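Local atomic coordinates of aldo-keto reductase family 1, member B4 (Aldose reductase) (Schistosoma japonicum, PDB entry 4HBK), a protein that probably reduces carbonyl groups, such as those of aldose sugars, with NADPH as a member of the aldo-keto reductase family. Residues 99-103 and 104-108; 167-171 and 172-176; 179-183 and 184-188; 205-208 and 209-213. All coordinates share one frame; numbering follows the deposited sequence.

Contact 1. Residues 99-103 and 104-108; sequences LRLKR and EDIFI
Lys102 and Asp105 grip each other through two backbone-anchored bonds. The amide of Asp105 donates to Lys102 O at 2.9 Å, while Lys102 N returns a bond to Asp105 OD2 at 3.1 Å, arriving on the anti side of the carboxylate and 33° out of its plane. Lys102 NZ meets Glu104 OE2 in a salt bridge whose hydrogen bond, at 3.3 Å, is weak, and lies at a longer 3.9 Å from Asp105 OD2, completing a three-residue ionic network. Bends at chi3 and chi4 fold the lysine chain back over the turn to make this possible. One residue on, Ile106 N donates to Arg103 O at 3.0 Å, nearly straight at 165°. These bonds shape a short 3-10 turn in the alpha-to-beta connection of the (beta/alpha)8 barrel, between helix 85-98 and strand 107-112. Where both side chains reach Leu96 of that helix, Leu101 CD1 touches Ile106 CD1 at 4.1 Å, the two chains crossing at about a right angle. Ile108 CG1 lies 3.7 Å above one face of the Arg103 guanidinium, offset toward its rim. Farther out, Asp139 forms a salt bridge with Arg103 NH2, which also donates to Tyr137 O and so is tied to the neighbouring strand.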
loop_
_atom_site.group_PDB
_atom_site.type_symbol
_atom_site.label_atom_id
_atom_site.label_comp_id
_atom_site.label_asym_id
_atom_site.label_seq_id
_atom_site.Cartn_x
_atom_site.Cartn_y
_atom_site.Cartn_z
ATOM N N LEU A 99 -0.044 -0.704 25.373
ATOM C CA LEU A 99 0.108 0.727 25.124
ATOM C C LEU A 99 -1.166 1.495 25.478
ATOM O O LEU A 99 -1.233 2.720 25.323
ATOM C CB LEU A 99 0.480 0.977 23.658
ATOM C CG LEU A 99 1.807 0.330 23.258
ATOM C CD1 LEU A 99 2.072 0.430 21.751
ATOM C CD2 LEU A 99 2.948 0.955 24.074
ATOM N N ARG A 100 -2.170 0.767 25.958
ATOM C CA ARG A 100 -3.475 1.356 26.261
ATOM C C ARG A 100 -3.963 2.260 25.117
ATOM O O ARG A 100 -4.314 3.436 25.321
ATOM C CB ARG A 100 -3.438 2.090 27.612
ATOM C CG ARG A 100 -3.278 1.133 28.814
ATOM C CD ARG A 100 -2.245 1.636 29.828
ATOM N NE ARG A 100 -0.876 1.589 29.305
ATOM C CZ ARG A 100 -0.167 2.658 28.941
ATOM N NH1 ARG A 100 -0.681 3.885 29.050
ATOM N NH2 ARG A 100 1.066 2.499 28.477
ATOM N N LEU A 101 -3.976 1.694 23.912
ATOM C CA LEU A 101 -4.526 2.371 22.741
ATOM C C LEU A 101 -5.841 1.723 22.315
ATOM O O LEU A 101 -6.028 0.507 22.468
ATOM C CB LEU A 101 -3.547 2.317 21.568
ATOM C CG LEU A 101 -2.186 2.978 21.731
ATOM C CD1 LEU A 101 -1.390 2.832 20.447
ATOM C CD2 LEU A 101 -2.362 4.439 22.100
ATOM N N LYS A 102 -6.744 2.537 21.776
ATOM C CA LYS A 102 -8.012 2.038 21.246
ATOM C C LYS A 102 -7.896 1.655 19.763
ATOM O O LYS A 102 -7.088 2.219 19.016
ATOM C CB LYS A 102 -9.134 3.069 21.453
ATOM C CG LYS A 102 -9.456 3.358 22.925
ATOM C CD LYS A 102 -10.772 4.121 23.111
ATOM C CE LYS A 102 -10.583 5.636 23.076
ATOM N NZ LYS A 102 -10.194 6.142 21.725
ATOM N N ARG A 103 -8.710 0.685 19.362
ATOM C CA ARG A 103 -8.814 0.259 17.970
ATOM C C ARG A 103 -8.903 1.453 17.030
ATOM O O ARG A 103 -8.197 1.514 16.022
ATOM C CB ARG A 103 -10.053 -0.632 17.781
ATOM C CG ARG A 103 -10.430 -0.925 16.313
ATOM C CD ARG A 103 -9.284 -1.619 15.598
ATOM N NE ARG A 103 -9.575 -1.872 14.189
ATOM C CZ ARG A 103 -9.275 -1.043 13.191
ATOM N NH1 ARG A 103 -8.692 0.118 13.439
ATOM N NH2 ARG A 103 -9.571 -1.375 11.940
ATOM N N GLU A 104 -9.770 2.405 17.359
ATOM C CA GLU A 104 -10.033 3.499 16.430
ATOM C C GLU A 104 -8.876 4.486 16.339
ATOM O O GLU A 104 -8.925 5.417 15.548
ATOM C CB GLU A 104 -11.355 4.216 16.734
ATOM C CG GLU A 104 -11.382 5.001 18.038
ATOM C CD GLU A 104 -12.019 4.221 19.178
ATOM O OE1 GLU A 104 -11.878 2.966 19.208
ATOM O OE2 GLU A 104 -12.666 4.870 20.035
ATOM N N ASP A 105 -7.839 4.273 17.144
ATOM C CA ASP A 105 -6.620 5.080 17.066
ATOM C C ASP A 105 -5.669 4.584 15.972
ATOM O O ASP A 105 -4.700 5.251 15.640
ATOM C CB ASP A 105 -5.879 5.061 18.409
ATOM C CG ASP A 105 -6.613 5.841 19.501
ATOM O OD1 ASP A 105 -7.267 6.854 19.164
ATOM O OD2 ASP A 105 -6.518 5.440 20.693
ATOM N N ILE A 106 -5.937 3.400 15.426
ATOM C CA ILE A 106 -5.036 2.809 14.442
ATOM C C ILE A 106 -5.737 2.681 13.102
ATOM O O ILE A 106 -6.934 2.394 13.042
ATOM C CB ILE A 106 -4.566 1.399 14.858
ATOM C CG1 ILE A 106 -4.183 1.377 16.335
ATOM C CG2 ILE A 106 -3.388 0.949 13.999
ATOM C CD1 ILE A 106 -2.933 2.173 16.655
ATOM N N PHE A 107 -4.978 2.883 12.032
ATOM C CA PHE A 107 -5.477 2.689 10.679
ATOM C C PHE A 107 -4.915 1.380 10.129
ATOM O O PHE A 107 -3.707 1.245 9.964
ATOM C CB PHE A 107 -5.037 3.860 9.803
ATOM C CG PHE A 107 -5.749 3.943 8.487
ATOM C CD1 PHE A 107 -5.431 3.079 7.452
ATOM C CD2 PHE A 107 -6.719 4.914 8.273
ATOM C CE1 PHE A 107 -6.080 3.174 6.219
ATOM C CE2 PHE A 107 -7.370 5.014 7.050
ATOM C CZ PHE A 107 -7.055 4.136 6.022
ATOM N N ILE A 108 -5.785 0.418 9.844
ATOM C CA ILE A 108 -5.351 -0.894 9.378
ATOM C C ILE A 108 -5.778 -1.158 7.936
ATOM O O ILE A 108 -6.969 -1.134 7.612
ATOM C CB ILE A 108 -5.968 -2.004 10.228
ATOM C CG1 ILE A 108 -5.677 -1.767 11.713
ATOM C CG2 ILE A 108 -5.481 -3.369 9.751
ATOM C CD1 ILE A 108 -4.240 -2.034 12.088
#

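Contact 2. Residues 167-171 and 172-176; sequences DNVPH and EDTWK
Pro170 and the residues of the first helical turn are joined mainly through backbone bonds. Pro170 sits at the N-cap of helix 171-183, and its O receives two weak bonds, from Thr174 N at 3.3 Å and from Asp173 N at 3.1 Å; the second is strongly bent, 131° at the hydrogen. Trp175 N to His171 O, at 3.0 Å, is the first firm helical bond.

Van der Waals contacts set carbon against oxygen. Asp173 OD2 lies 3.4 Å from both Pro170 CG and Pro170 CD, and Val169 CG1 meets Thr174 OG1 at 3.6 Å. Val169 turns this methyl to the helix by setting it opposite the backbone N (chi1 -175°).

Two waters bridge the turn. One donates to both Val169 O and Thr174 OG1; the other accepts from His171 N at 2.8 Å and donates to Glu172 OE1 over a longer 3.3 Å. Beyond the segments, Thr174 OG1 bonds to Phe117 O, Glu172 OE1 to Asn202 and His171 NE2 to Pro146 O, pinning this helix start of the (beta/alpha)8 barrel to its surroundings.

The proline at the N-cap has no side-chain acceptor for the first amides, and a water accepts the His171 N-H. The carboxylates of Glu172 and Asp173 at this end would be expected to interact favourably with the helix dipole.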
loop_
_atom_site.group_PDB
_atom_site.type_symbol
_atom_site.label_atom_id
_atom_site.label_comp_id
_atom_site.label_asym_id
_atom_site.label_seq_id
_atom_site.Cartn_x
_atom_site.Cartn_y
_atom_site.Cartn_z
ATOM N N ASP A 167 -7.089 -16.052 -14.463
ATOM C CA ASP A 167 -8.543 -16.112 -14.450
ATOM C C ASP A 167 -9.089 -14.847 -15.108
ATOM O O ASP A 167 -8.351 -13.881 -15.310
ATOM C CB ASP A 167 -9.074 -16.291 -13.016
ATOM C CG ASP A 167 -10.538 -16.732 -12.986
ATOM O OD1 ASP A 167 -11.080 -17.062 -14.064
ATOM O OD2 ASP A 167 -11.147 -16.756 -11.890
ATOM N N ASN A 168 -10.367 -14.856 -15.470
ATOM C CA ASN A 168 -10.994 -13.677 -16.068
ATOM C C ASN A 168 -12.182 -13.187 -15.238
ATOM O O ASN A 168 -13.210 -13.856 -15.163
ATOM C CB ASN A 168 -11.442 -13.965 -17.503
ATOM C CG ASN A 168 -10.299 -14.419 -18.391
ATOM O OD1 ASN A 168 -9.123 -14.266 -18.044
ATOM N ND2 ASN A 168 -10.637 -14.975 -19.552
ATOM N N VAL A 169 -12.034 -12.021 -14.612
ATOM C CA VAL A 169 -13.085 -11.469 -13.762
ATOM C C VAL A 169 -13.139 -9.965 -13.928
ATOM O O VAL A 169 -12.180 -9.274 -13.591
ATOM C CB VAL A 169 -12.826 -11.751 -12.273
ATOM C CG1 VAL A 169 -14.007 -11.270 -11.449
ATOM C CG2 VAL A 169 -12.558 -13.243 -12.036
ATOM N N PRO A 170 -14.264 -9.441 -14.439
ATOM C CA PRO A 170 -14.289 -7.993 -14.649
ATOM C C PRO A 170 -14.028 -7.223 -13.357
ATOM O O PRO A 170 -14.517 -7.582 -12.278
ATOM C CB PRO A 170 -15.707 -7.743 -15.172
ATOM C CG PRO A 170 -16.099 -9.057 -15.812
ATOM C CD PRO A 170 -15.516 -10.082 -14.882
ATOM N N HIS A 171 -13.248 -6.162 -13.474
ATOM C CA HIS A 171 -12.944 -5.329 -12.322
ATOM C C HIS A 171 -14.195 -4.837 -11.612
ATOM O O HIS A 171 -14.250 -4.848 -10.384
ATOM C CB HIS A 171 -12.041 -4.179 -12.738
ATOM C CG HIS A 171 -10.693 -4.630 -13.196
ATOM N ND1 HIS A 171 -9.919 -3.915 -14.081
ATOM C CD2 HIS A 171 -9.981 -5.744 -12.885
ATOM C CE1 HIS A 171 -8.787 -4.561 -14.295
ATOM N NE2 HIS A 171 -8.797 -5.671 -13.577
ATOM N N GLU A 172 -15.207 -4.431 -12.378
ATOM C CA GLU A 172 -16.413 -3.856 -11.781
ATOM C C GLU A 172 -17.219 -4.879 -10.990
ATOM O O GLU A 172 -17.930 -4.516 -10.047
ATOM C CB GLU A 172 -17.291 -3.147 -12.827
ATOM C CG GLU A 172 -17.739 -4.007 -14.012
ATOM C CD GLU A 172 -16.721 -4.046 -15.158
ATOM O OE1 GLU A 172 -15.523 -3.776 -14.922
ATOM O OE2 GLU A 172 -17.123 -4.347 -16.306
ATOM N N ASP A 173 -17.092 -6.156 -11.352
ATOM C CA ASP A 173 -17.780 -7.221 -10.628
ATOM C C ASP A 173 -17.146 -7.480 -9.260
ATOM O O ASP A 173 -17.852 -7.674 -8.267
ATOM C CB ASP A 173 -17.799 -8.520 -11.442
ATOM C CG ASP A 173 -18.596 -8.398 -12.736
ATOM O OD1 ASP A 173 -19.237 -7.348 -12.978
ATOM O OD2 ASP A 173 -18.583 -9.369 -13.514
ATOM N N THR A 174 -15.817 -7.506 -9.205
ATOM C CA THR A 174 -15.148 -7.642 -7.917
ATOM C C THR A 174 -15.491 -6.424 -7.068
ATOM O O THR A 174 -15.777 -6.543 -5.875
ATOM C CB THR A 174 -13.636 -7.754 -8.061
ATOM O OG1 THR A 174 -13.322 -8.874 -8.898
ATOM C CG2 THR A 174 -12.978 -7.958 -6.693
ATOM N N TRP A 175 -15.503 -5.251 -7.695
ATOM C CA TRP A 175 -15.740 -4.025 -6.954
ATOM C C TRP A 175 -17.113 -4.015 -6.299
ATOM O O TRP A 175 -17.267 -3.505 -5.190
ATOM C CB TRP A 175 -15.566 -2.795 -7.845
ATOM C CG TRP A 175 -15.593 -1.515 -7.077
ATOM C CD1 TRP A 175 -16.636 -0.639 -6.974
ATOM C CD2 TRP A 175 -14.522 -0.960 -6.297
ATOM N NE1 TRP A 175 -16.280 0.429 -6.180
ATOM C CE2 TRP A 175 -14.994 0.261 -5.759
ATOM C CE3 TRP A 175 -13.220 -1.372 -6.003
ATOM C CZ2 TRP A 175 -14.197 1.065 -4.942
ATOM C CZ3 TRP A 175 -12.439 -0.572 -5.199
ATOM C CH2 TRP A 175 -12.929 0.630 -4.670
ATOM N N LYS A 176 -18.111 -4.567 -6.983
ATOM C CA LYS A 176 -19.449 -4.622 -6.404
ATOM C C LYS A 176 -19.416 -5.332 -5.053
ATOM O O LYS A 176 -20.062 -4.890 -4.103
ATOM C CB LYS A 176 -20.457 -5.293 -7.346
ATOM C CG LYS A 176 -21.048 -4.344 -8.361
ATOM C CD LYS A 176 -22.483 -4.731 -8.733
ATOM C CE LYS A 176 -22.506 -5.744 -9.859
ATOM N NZ LYS A 176 -21.700 -5.255 -11.021
HETATM O O HOH W 1 -11.344 -8.363 -10.953
HETATM O O HOH W 2 -12.848 -5.210 -16.109
#

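Contact 3. Residues 179-183 and 184-188; sequences EKLVD and EGLVK
Val182 O accepts the amide of Gly185 at 3.0 Å, and Leu181 O accepts that of Leu186 in a weak, bent bond; this pair ends helix 171-183 in a Schellman motif, at an alpha-to-beta turn of the (beta/alpha)8 barrel. Gly185, with a positive phi of 82°, reverses the chain. Among the other backbone bonds, Glu184 N reaches Lys180 O at 2.9 Å as the last regular helical link, and Val187 N adds a second donor to Leu181 O at 3.2 Å. The glycine fits its place, because at these backbone angles a CB would press against the carbonyl oxygen of Glu184.

Apolar contacts lie toward helix 119-133. Leu181 CD2 meets Leu186 CD1 at 3.9 Å, and Leu181 CB lies against Val187 CG2; both leucines also touch Arg123 of that helix. Among the charged side chains, Glu184 OE2 pairs with the same Arg123, beyond the two segments.

Water and a carbon donor add further links. A water donates to both Val182 O and Val187 O, while Val182 CA points its hydrogen at Val187 O, with CA and O 3.3 Å apart and an angle of 169° at the hydrogen.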
loop_
_atom_site.group_PDB
_atom_site.type_symbol
_atom_site.label_atom_id
_atom_site.label_comp_id
_atom_site.label_asym_id
_atom_site.label_seq_id
_atom_site.Cartn_x
_atom_site.Cartn_y
_atom_site.Cartn_z
ATOM N N GLU A 179 -17.921 -3.220 -2.423
ATOM C CA GLU A 179 -18.838 -2.181 -1.989
ATOM C C GLU A 179 -19.729 -2.702 -0.885
ATOM O O GLU A 179 -20.067 -1.968 0.049
ATOM C CB GLU A 179 -19.671 -1.691 -3.164
ATOM C CG GLU A 179 -18.854 -0.920 -4.160
ATOM C CD GLU A 179 -19.674 -0.434 -5.323
ATOM O OE1 GLU A 179 -20.615 -1.153 -5.736
ATOM O OE2 GLU A 179 -19.375 0.675 -5.821
ATOM N N LYS A 180 -20.092 -3.977 -0.982
ATOM C CA LYS A 180 -20.955 -4.588 0.019
ATOM C C LYS A 180 -20.258 -4.667 1.369
ATOM O O LYS A 180 -20.898 -4.589 2.414
ATOM C CB LYS A 180 -21.390 -5.984 -0.419
ATOM C CG LYS A 180 -22.370 -6.010 -1.565
ATOM C CD LYS A 180 -22.780 -7.445 -1.857
ATOM C CE LYS A 180 -23.662 -7.531 -3.089
ATOM N NZ LYS A 180 -23.773 -8.948 -3.570
ATOM N N LEU A 181 -18.939 -4.819 1.349
ATOM C CA LEU A 181 -18.164 -4.850 2.583
ATOM C C LEU A 181 -18.310 -3.524 3.317
ATOM O O LEU A 181 -18.348 -3.479 4.554
ATOM C CB LEU A 181 -16.686 -5.138 2.291
ATOM C CG LEU A 181 -16.379 -6.499 1.658
ATOM C CD1 LEU A 181 -14.919 -6.600 1.236
ATOM C CD2 LEU A 181 -16.755 -7.650 2.605
ATOM N N VAL A 182 -18.381 -2.439 2.553
ATOM C CA VAL A 182 -18.587 -1.125 3.146
ATOM C C VAL A 182 -20.022 -1.025 3.699
ATOM O O VAL A 182 -20.225 -0.595 4.836
ATOM C CB VAL A 182 -18.340 0.008 2.120
ATOM C CG1 VAL A 182 -18.737 1.367 2.707
ATOM C CG2 VAL A 182 -16.891 0.025 1.687
ATOM N N ASP A 183 -21.007 -1.425 2.891
ATOM C CA ASP A 183 -22.404 -1.447 3.326
ATOM C C ASP A 183 -22.566 -2.144 4.679
ATOM O O ASP A 183 -23.317 -1.686 5.539
ATOM C CB ASP A 183 -23.296 -2.155 2.297
ATOM C CG ASP A 183 -23.390 -1.412 0.960
ATOM O OD1 ASP A 183 -23.050 -0.213 0.883
ATOM O OD2 ASP A 183 -23.821 -2.040 -0.030
ATOM N N GLU A 184 -21.856 -3.252 4.855
ATOM C CA GLU A 184 -22.009 -4.114 6.020
ATOM C C GLU A 184 -21.159 -3.694 7.213
ATOM O O GLU A 184 -21.250 -4.297 8.275
ATOM C CB GLU A 184 -21.622 -5.545 5.652
ATOM C CG GLU A 184 -22.432 -6.136 4.523
ATOM C CD GLU A 184 -23.486 -7.096 5.018
ATOM O OE1 GLU A 184 -24.583 -6.629 5.388
ATOM O OE2 GLU A 184 -23.210 -8.316 5.042
ATOM N N GLY A 185 -20.311 -2.688 7.039
ATOM C CA GLY A 185 -19.456 -2.249 8.131
ATOM C C GLY A 185 -18.180 -3.060 8.363
ATOM O O GLY A 185 -17.423 -2.772 9.291
ATOM N N LEU A 186 -17.928 -4.064 7.529
ATOM C CA LEU A 186 -16.704 -4.850 7.639
ATOM C C LEU A 186 -15.476 -4.048 7.205
ATOM O O LEU A 186 -14.357 -4.294 7.664
ATOM C CB LEU A 186 -16.817 -6.143 6.827
ATOM C CG LEU A 186 -17.903 -7.119 7.275
ATOM C CD1 LEU A 186 -18.108 -8.208 6.247
ATOM C CD2 LEU A 186 -17.541 -7.728 8.615
ATOM N N VAL A 187 -15.695 -3.083 6.323
ATOM C CA VAL A 187 -14.620 -2.237 5.817
ATOM C C VAL A 187 -15.091 -0.781 5.762
ATOM O O VAL A 187 -16.213 -0.524 5.357
ATOM C CB VAL A 187 -14.197 -2.713 4.413
ATOM C CG1 VAL A 187 -13.357 -1.679 3.727
ATOM C CG2 VAL A 187 -13.451 -4.057 4.502
ATOM N N LYS A 188 -14.247 0.171 6.170
ATOM C CA LYS A 188 -14.650 1.587 6.137
ATOM C C LYS A 188 -14.455 2.231 4.765
ATOM O O LYS A 188 -15.298 3.010 4.302
ATOM C CB LYS A 188 -13.905 2.405 7.183
ATOM C CG LYS A 188 -14.083 1.929 8.611
ATOM C CD LYS A 188 -15.528 1.977 9.056
ATOM C CE LYS A 188 -15.625 1.939 10.578
ATOM N NZ LYS A 188 -17.037 1.946 11.068
HETATM O O HOH W 3 -18.267 0.928 6.356
#

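Contact 4. Residues 205-208 and 209-213; sequences EHCR and IKPAN
The backbone leaves helix 197-206 at Cys207 by swinging its psi to 153°, and beyond Arg208 it runs extended through Ile209 and Lys210 toward strand 213-217. This is an alpha-to-beta connection of the (beta/alpha)8 barrel, and its two halves meet through side-chain packing.

Cys207 packs on one part of the turn. Its CB lies 3.5 Å from Ile209 O, while SG rests against Lys210 CG at 3.7 Å. The thiol stands between the backbone N and the carbonyl carbon (chi1 69°), which places SG against the lysine chain. The same sulfur approaches Pro211 CD more loosely, at 4.4 Å. Lys210 CG and Pro211 thus form a hydrocarbon patch beside the sulfur, and the Pro211 ring goes on to touch Ile203 and Leu204 of the preceding helix.

On another part of the turn Arg208 and Ile209 lie side by side and point the same way. A bend at chi3 (59°) in the arginine brings its guanidinium round, so that Ile209 CG1 sits over one face of it. Arg208 NH1 is fixed by a salt bridge to Asp183, and Glu179 OE2 accepts from the amides of both Arg208 and Ile209, holding the exit of the turn against helix 171-183. At the far end of the two parallel side chains, Ile209 CD1 approaches Arg208 NH2 at 4.0 Å.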
loop_
_atom_site.group_PDB
_atom_site.type_symbol
_atom_site.label_atom_id
_atom_site.label_comp_id
_atom_site.label_asym_id
_atom_site.label_seq_id
_atom_site.Cartn_x
_atom_site.Cartn_y
_atom_site.Cartn_z
ATOM N N GLU A 205 -16.279 4.824 -13.417
ATOM C CA GLU A 205 -17.415 4.924 -14.324
ATOM C C GLU A 205 -18.576 4.019 -13.890
ATOM O O GLU A 205 -19.733 4.294 -14.199
ATOM C CB GLU A 205 -16.976 4.587 -15.757
ATOM C CG GLU A 205 -17.335 5.644 -16.803
ATOM C CD GLU A 205 -18.833 5.698 -17.107
ATOM O OE1 GLU A 205 -19.584 6.344 -16.338
ATOM O OE2 GLU A 205 -19.258 5.094 -18.119
ATOM N N HIS A 206 -18.268 2.943 -13.170
ATOM C CA HIS A 206 -19.290 1.950 -12.829
ATOM C C HIS A 206 -19.680 1.950 -11.362
ATOM O O HIS A 206 -20.685 1.352 -10.986
ATOM C CB HIS A 206 -18.806 0.539 -13.173
ATOM C CG HIS A 206 -18.818 0.229 -14.637
ATOM N ND1 HIS A 206 -17.729 0.441 -15.455
ATOM C CD2 HIS A 206 -19.785 -0.294 -15.429
ATOM C CE1 HIS A 206 -18.026 0.072 -16.689
ATOM N NE2 HIS A 206 -19.267 -0.381 -16.699
ATOM N N CYS A 207 -18.874 2.593 -10.525
ATOM C CA CYS A 207 -18.983 2.382 -9.083
ATOM C C CYS A 207 -20.142 3.139 -8.437
ATOM O O CYS A 207 -20.579 4.184 -8.916
ATOM C CB CYS A 207 -17.676 2.755 -8.383
ATOM S SG CYS A 207 -17.339 4.525 -8.417
ATOM N N ARG A 208 -20.630 2.582 -7.339
ATOM C CA ARG A 208 -21.575 3.268 -6.481
ATOM C C ARG A 208 -20.773 3.947 -5.375
ATOM O O ARG A 208 -21.123 5.036 -4.933
ATOM C CB ARG A 208 -22.579 2.262 -5.901
ATOM C CG ARG A 208 -23.343 2.758 -4.677
ATOM C CD ARG A 208 -24.520 1.838 -4.349
ATOM N NE ARG A 208 -24.106 0.456 -4.085
ATOM C CZ ARG A 208 -23.780 -0.014 -2.883
ATOM N NH1 ARG A 208 -23.422 -1.283 -2.735
ATOM N NH2 ARG A 208 -23.810 0.785 -1.824
ATOM N N ILE A 209 -19.691 3.291 -4.940
ATOM C CA ILE A 209 -18.788 3.827 -3.919
ATOM C C ILE A 209 -17.403 3.985 -4.530
ATOM O O ILE A 209 -16.815 3.022 -5.008
ATOM C CB ILE A 209 -18.667 2.892 -2.711
ATOM C CG1 ILE A 209 -20.024 2.693 -2.037
ATOM C CG2 ILE A 209 -17.661 3.444 -1.702
ATOM C CD1 ILE A 209 -19.987 1.672 -0.890
ATOM N N LYS A 210 -16.892 5.207 -4.536
ATOM C CA LYS A 210 -15.618 5.471 -5.179
ATOM C C LYS A 210 -14.452 4.891 -4.390
ATOM O O LYS A 210 -14.485 4.813 -3.163
ATOM C CB LYS A 210 -15.433 6.973 -5.409
ATOM C CG LYS A 210 -16.451 7.538 -6.391
ATOM C CD LYS A 210 -15.948 8.791 -7.091
ATOM C CE LYS A 210 -16.387 10.046 -6.385
ATOM N NZ LYS A 210 -16.452 11.212 -7.328
ATOM N N PRO A 211 -13.423 4.445 -5.103
ATOM C CA PRO A 211 -12.188 4.059 -4.421
ATOM C C PRO A 211 -11.689 5.270 -3.651
ATOM O O PRO A 211 -11.811 6.386 -4.165
ATOM C CB PRO A 211 -11.243 3.710 -5.576
ATOM C CG PRO A 211 -11.924 4.265 -6.845
ATOM C CD PRO A 211 -13.370 4.230 -6.556
ATOM N N ALA A 212 -11.184 5.060 -2.436
ATOM C CA ALA A 212 -10.669 6.143 -1.602
ATOM C C ALA A 212 -9.158 6.270 -1.720
ATOM O O ALA A 212 -8.575 7.300 -1.361
ATOM C CB ALA A 212 -11.040 5.904 -0.140
ATOM N N ASN A 213 -8.512 5.219 -2.210
ATOM C CA ASN A 213 -7.061 5.183 -2.189
ATOM C C ASN A 213 -6.490 4.305 -3.297
ATOM O O ASN A 213 -7.094 3.300 -3.681
ATOM C CB ASN A 213 -6.587 4.710 -0.810
ATOM C CG ASN A 213 -5.090 4.524 -0.731
ATOM O OD1 ASN A 213 -4.597 3.395 -0.798
ATOM N ND2 ASN A 213 -4.351 5.624 -0.571
#

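From the N terminus the four contacts follow in series, none nesting or crossing. Contact 1 closes the loop between helix 85-98 and strand 107-112. Contact 2 starts helix 171-183, and contact 3 ends it and turns into strand 187-193, their centres about 17 Å apart. Contact 4 leads from helix 197-206 toward strand 213-217. Contacts 1, 3 and 4 are therefore all helix-to-strand connections of one barrel, and contact 1 touches none of the others. Contact 4 is the meeting place: Trp175 NE1 of contact 2 lies 2.9 Å from Ile209 O, a probable hydrogen bond, and Val182 CB of contact 3 packs 3.8 Å from Ile209 CD1.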